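Local coordinates for protein propionate kinase (Francisella tularensis subsp. tularensis, PDB 3KHY) that probably catalyses reversible phosphoryl transfer between ATP and a short-chain carboxylate such as acetate, and works as a homodimer of the acetokinase family, at residues Q147-Y152 with I216-G221; C205-V210 with K302-Y307. All blocks are in the same frame, centred on the assembly; numbering follows the deposited sequence.

Contact 1: residues Q147-Y152 with I216-G221; sequences QTMPSY and IDTSMG
Over one face of the flat peptide group joining I216 to D217 stands the side chain of selenomethionine M149, its CG 3.7 Å from I216 C and 3.6 Å from I216 O. The ring of P150 comes instead from beyond the oxygen, much closer to the plane of that group, with CD 3.9 Å from I216 O. CD of P150 also meets CG1 of I216 at 4.0 Å, the two side chains running obliquely past each other. I216 O is thus closed in by CH groups and has no hydrogen-bonding partner in the model. An extended second torsion (chi2 -169°) carries M149 on along the strand, where SE lies 4.0 Å from T218 CG2; the two side chains cross at nearly a right angle. Beyond SE the chain bends (chi3 -74°).

The contact bridges two halves of an acetate-kinase-like fold of the actin-ATPase superfamily. Segment 147-152 follows strand 137-141 of the eight-stranded sheet and enters helix 151-154 with P150 at the N-cap position; I216-T218 belong to the outermost strand 214-218 of the five-stranded sheet. T148 ties the same junction by a hydrogen bond from OG1 to S215 O.

D217 sends its side chain away from segment 147-152, and OD1 takes a weak bond from the backbone N of T218 (2.9 Å, 125° at the hydrogen). Its OD2 is gripped by the hydroxyl of Y310 and by a salt bridge to K302 of the second subunit, which would favour the ionised carboxylate. T218 turns OG1 to T208 OG1 and I207 O on the adjacent strand. The Y152 ring packs edge-to-face with H298 of the second subunit.

Contact 2: residues C205-V210 with K302-Y307; sequences CSITAV and KFVASY
With CG1 opposite the backbone N (chi1 -179°) and chi2 also extended, I207 stretches toward the helix and puts CD1 3.5 Å from V304 CG2. The same first torsion sets the other branch, CG2, between N and the carbonyl carbon, where it meets F303 CB at 3.6 Å and slants against the F303 ring. Y307 holds CG beside its backbone N (chi1 -70°), laying the phenol back along the strand, against its chain direction. There CD2 lies 3.7 Å from A209 CB, and CE2 is 4.0 Å from I207 CG2. The edge of this ring faces the peptide after I207; Y307 OH is a long 3.5 Å from I207 O, whose firmer partner is T218 OG1. Y307 CZ in turn sits in plane at the edge of the F303 ring.

I207 and A209 share the strand side turned to the helix, while T208 points away and contacts H178. Segment 205-210 runs nearly parallel to helical segment 302-307 (13°, axes 9.1 Å apart). Here strand 205-211, flanked in the five-stranded sheet by 196-201 and 214-218, has helix 287-307 on one face and helix 175-188 on the other.

How the contacts relate
The centres of contacts 1 and 2 lie about 11 Å apart, on the same side of the chain's centre. Their segments alternate along the chain: 147-152, 205-210, 216-221, then 302-307. Strands 205-211 and 214-218 follow each other and pair antiparallel in the five-stranded sheet, with I216 N 2.9 Å from A209 O. Contact 1 packs the outer strand against the loop that follows strand 137-141 of the other sheet; contact 2 backs its neighbour with helix 287-307. Both border the predicted catalytic centre, near H174, and both reach the dimer interface, so this part of the five-stranded sheet lies between the predicted active site and the second subunit.

Contact 1: residues Q147-Y152 with I216-G221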
loop_
_atom_site.group_PDB
_atom_site.type_symbol
_atom_site.label_atom_id
_atom_site.label_comp_id
_atom_site.label_asym_id
_atom_site.label_seq_id
_atom_site.Cartn_x
_atom_site.Cartn_y
_atom_site.Cartn_z
ATOM N N GLN A 147 18.688 -3.038 1.181
ATOM C CA GLN A 147 19.108 -3.698 -0.051
ATOM C C GLN A 147 19.149 -5.227 0.068
ATOM O O GLN A 147 19.351 -5.919 -0.914
ATOM C CB GLN A 147 20.430 -3.124 -0.571
ATOM C CG GLN A 147 20.252 -1.770 -1.244
ATOM C CD GLN A 147 19.386 -1.871 -2.491
ATOM O OE1 GLN A 147 19.750 -2.539 -3.459
ATOM N NE2 GLN A 147 18.222 -1.236 -2.459
ATOM N N THR A 148 18.919 -5.754 1.263
ATOM C CA THR A 148 18.698 -7.194 1.400
ATOM C C THR A 148 17.263 -7.646 1.096
ATOM O O THR A 148 16.978 -8.839 1.097
ATOM C CB THR A 148 19.075 -7.682 2.806
ATOM O OG1 THR A 148 18.489 -6.804 3.774
ATOM C CG2 THR A 148 20.587 -7.681 2.985
HETATM N N MSE A 149 16.337 -6.719 0.859
HETATM C CA MSE A 149 14.988 -7.150 0.495
HETATM C C MSE A 149 15.026 -7.943 -0.812
HETATM O O MSE A 149 15.601 -7.487 -1.795
HETATM C CB MSE A 149 14.050 -5.955 0.283
HETATM C CG MSE A 149 13.665 -5.165 1.487
HETATM SE SE MSE A 149 12.196 -3.991 0.887
HETATM C CE MSE A 149 13.266 -2.735 -0.163
ATOM N N PRO A 150 14.410 -9.135 -0.839
ATOM C CA PRO A 150 14.444 -9.876 -2.105
ATOM C C PRO A 150 13.542 -9.233 -3.152
ATOM O O PRO A 150 12.643 -8.464 -2.809
ATOM C CB PRO A 150 13.896 -11.255 -1.728
ATOM C CG PRO A 150 13.150 -11.048 -0.456
ATOM C CD PRO A 150 13.860 -9.936 0.266
ATOM N N SER A 151 13.783 -9.557 -4.416
ATOM C CA SER A 151 13.066 -8.938 -5.532
ATOM C C SER A 151 11.562 -9.153 -5.526
ATOM O O SER A 151 10.815 -8.246 -5.889
ATOM C CB SER A 151 13.651 -9.430 -6.865
ATOM O OG SER A 151 14.983 -8.968 -7.000
ATOM N N TYR A 152 11.102 -10.338 -5.133
ATOM C CA TYR A 152 9.657 -10.573 -5.098
ATOM C C TYR A 152 8.967 -9.708 -4.038
ATOM O O TYR A 152 7.741 -9.600 -4.012
ATOM C CB TYR A 152 9.313 -12.061 -4.903
ATOM C CG TYR A 152 9.531 -12.604 -3.507
ATOM C CD1 TYR A 152 8.485 -12.666 -2.589
ATOM C CD2 TYR A 152 10.778 -13.075 -3.111
ATOM C CE1 TYR A 152 8.682 -13.169 -1.301
ATOM C CE2 TYR A 152 10.981 -13.581 -1.837
ATOM C CZ TYR A 152 9.938 -13.624 -0.939
ATOM O OH TYR A 152 10.162 -14.126 0.328
ATOM N N ILE A 216 14.038 -7.398 5.506
ATOM C CA ILE A 216 13.377 -8.233 4.516
ATOM C C ILE A 216 12.183 -7.515 3.885
ATOM O O ILE A 216 11.750 -7.870 2.794
ATOM C CB ILE A 216 12.936 -9.595 5.121
ATOM C CG1 ILE A 216 12.527 -10.577 4.026
ATOM C CG2 ILE A 216 11.782 -9.417 6.113
ATOM C CD1 ILE A 216 12.323 -11.998 4.557
ATOM N N ASP A 217 11.648 -6.503 4.572
ATOM C CA ASP A 217 10.517 -5.733 4.037
ATOM C C ASP A 217 10.472 -4.421 4.810
ATOM O O ASP A 217 10.922 -4.356 5.944
ATOM C CB ASP A 217 9.216 -6.528 4.209
ATOM C CG ASP A 217 8.086 -6.072 3.268
ATOM O OD1 ASP A 217 8.200 -5.031 2.578
ATOM O OD2 ASP A 217 7.051 -6.769 3.253
ATOM N N THR A 218 9.949 -3.373 4.189
ATOM C CA THR A 218 9.870 -2.083 4.846
ATOM C C THR A 218 8.789 -1.257 4.177
ATOM O O THR A 218 8.392 -1.539 3.031
ATOM C CB THR A 218 11.230 -1.363 4.794
ATOM O OG1 THR A 218 11.201 -0.236 5.652
ATOM C CG2 THR A 218 11.554 -0.927 3.360
ATOM N N SER A 219 8.323 -0.227 4.877
ATOM C CA SER A 219 7.083 0.458 4.491
ATOM C C SER A 219 7.232 1.628 3.505
ATOM O O SER A 219 6.307 1.908 2.737
ATOM C CB SER A 219 6.302 0.888 5.735
ATOM O OG SER A 219 6.990 1.902 6.438
HETATM N N MSE A 220 8.374 2.320 3.517
HETATM C CA MSE A 220 8.588 3.389 2.525
HETATM C C MSE A 220 8.849 2.787 1.143
HETATM O O MSE A 220 9.065 1.595 1.032
HETATM C CB MSE A 220 9.706 4.340 2.952
HETATM C CG MSE A 220 9.255 5.305 4.049
HETATM SE SE MSE A 220 10.752 6.196 4.907
HETATM C CE MSE A 220 9.761 7.614 5.834
ATOM N N GLY A 221 8.808 3.587 0.084
ATOM C CA GLY A 221 8.811 2.992 -1.245
ATOM C C GLY A 221 9.992 3.427 -2.078
ATOM O O GLY A 221 11.147 3.305 -1.655
#

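Contact 2: residues C205-V210 with K302-Y307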
loop_
_atom_site.group_PDB
_atom_site.type_symbol
_atom_site.label_atom_id
_atom_site.label_comp_id
_atom_site.label_asym_id
_atom_site.label_seq_id
_atom_site.Cartn_x
_atom_site.Cartn_y
_atom_site.Cartn_z
ATOM N N CYS A 205 7.845 8.490 9.298
ATOM C CA CYS A 205 7.538 7.228 9.980
ATOM C C CYS A 205 7.702 6.070 9.015
ATOM O O CYS A 205 7.196 6.114 7.895
ATOM C CB CYS A 205 6.088 7.222 10.510
ATOM S SG CYS A 205 5.736 8.473 11.774
ATOM N N SER A 206 8.408 5.033 9.448
ATOM C CA SER A 206 8.513 3.820 8.647
ATOM C C SER A 206 8.660 2.604 9.558
ATOM O O SER A 206 9.060 2.721 10.725
ATOM C CB SER A 206 9.702 3.897 7.698
ATOM O OG SER A 206 10.898 3.719 8.426
ATOM N N ILE A 207 8.324 1.437 9.028
ATOM C CA ILE A 207 8.390 0.216 9.814
ATOM C C ILE A 207 9.106 -0.869 9.004
ATOM O O ILE A 207 8.963 -0.953 7.785
ATOM C CB ILE A 207 6.979 -0.207 10.266
ATOM C CG1 ILE A 207 7.039 -1.473 11.121
ATOM C CG2 ILE A 207 6.032 -0.400 9.055
ATOM C CD1 ILE A 207 5.710 -1.740 11.799
ATOM N N THR A 208 9.922 -1.668 9.672
ATOM C CA THR A 208 10.773 -2.611 8.963
ATOM C C THR A 208 10.726 -3.976 9.614
ATOM O O THR A 208 10.722 -4.081 10.841
ATOM C CB THR A 208 12.220 -2.112 8.941
ATOM O OG1 THR A 208 12.274 -0.884 8.197
ATOM C CG2 THR A 208 13.155 -3.144 8.301
ATOM N N ALA A 209 10.678 -5.018 8.783
ATOM C CA ALA A 209 10.793 -6.386 9.269
ATOM C C ALA A 209 12.250 -6.823 9.145
ATOM O O ALA A 209 12.793 -6.906 8.042
ATOM C CB ALA A 209 9.880 -7.332 8.458
ATOM N N VAL A 210 12.864 -7.110 10.282
ATOM C CA VAL A 210 14.272 -7.498 10.346
ATOM C C VAL A 210 14.392 -8.966 10.758
ATOM O O VAL A 210 13.967 -9.358 11.847
ATOM C CB VAL A 210 15.037 -6.609 11.326
ATOM C CG1 VAL A 210 16.482 -7.100 11.499
ATOM C CG2 VAL A 210 15.009 -5.147 10.846
ATOM N N LYS A 302 -1.620 -2.338 11.329
ATOM C CA LYS A 302 -1.779 -3.152 10.125
ATOM C C LYS A 302 -0.445 -3.634 9.524
ATOM O O LYS A 302 -0.349 -4.780 9.068
ATOM C CB LYS A 302 -2.622 -2.428 9.060
ATOM C CG LYS A 302 -4.121 -2.592 9.302
ATOM C CD LYS A 302 -4.957 -1.848 8.292
ATOM C CE LYS A 302 -4.853 -2.476 6.912
ATOM N NZ LYS A 302 -5.708 -1.708 5.972
ATOM N N PHE A 303 0.562 -2.763 9.514
ATOM C CA PHE A 303 1.883 -3.138 9.024
ATOM C C PHE A 303 2.540 -4.161 9.956
ATOM O O PHE A 303 3.135 -5.124 9.502
ATOM C CB PHE A 303 2.792 -1.911 8.843
ATOM C CG PHE A 303 2.714 -1.288 7.465
ATOM C CD1 PHE A 303 3.587 -1.680 6.455
ATOM C CD2 PHE A 303 1.746 -0.338 7.176
ATOM C CE1 PHE A 303 3.500 -1.125 5.188
ATOM C CE2 PHE A 303 1.665 0.236 5.918
ATOM C CZ PHE A 303 2.545 -0.158 4.922
ATOM N N VAL A 304 2.454 -3.933 11.261
ATOM C CA VAL A 304 2.984 -4.890 12.212
ATOM C C VAL A 304 2.370 -6.255 11.947
ATOM O O VAL A 304 3.079 -7.248 11.813
ATOM C CB VAL A 304 2.656 -4.494 13.657
ATOM C CG1 VAL A 304 3.024 -5.636 14.603
ATOM C CG2 VAL A 304 3.396 -3.208 14.030
ATOM N N ALA A 305 1.043 -6.299 11.874
ATOM C CA ALA A 305 0.339 -7.556 11.601
ATOM C C ALA A 305 0.808 -8.208 10.304
ATOM O O ALA A 305 1.019 -9.437 10.244
ATOM C CB ALA A 305 -1.173 -7.330 11.563
ATOM N N SER A 306 0.987 -7.397 9.260
ATOM C CA SER A 306 1.373 -7.932 7.954
ATOM C C SER A 306 2.777 -8.514 7.996
ATOM O O SER A 306 3.080 -9.473 7.287
ATOM C CB SER A 306 1.283 -6.865 6.851
ATOM O OG SER A 306 2.487 -6.130 6.732
ATOM N N TYR A 307 3.635 -7.931 8.823
ATOM C CA TYR A 307 5.013 -8.424 8.960
ATOM C C TYR A 307 5.162 -9.685 9.816
ATOM O O TYR A 307 6.229 -10.311 9.831
ATOM C CB TYR A 307 5.930 -7.317 9.498
ATOM C CG TYR A 307 6.188 -6.192 8.502
ATOM C CD1 TYR A 307 5.634 -6.214 7.222
ATOM C CD2 TYR A 307 6.972 -5.100 8.858
ATOM C CE1 TYR A 307 5.874 -5.159 6.308
ATOM C CE2 TYR A 307 7.211 -4.058 7.974
ATOM C CZ TYR A 307 6.665 -4.089 6.708
ATOM O OH TYR A 307 6.927 -3.033 5.852
#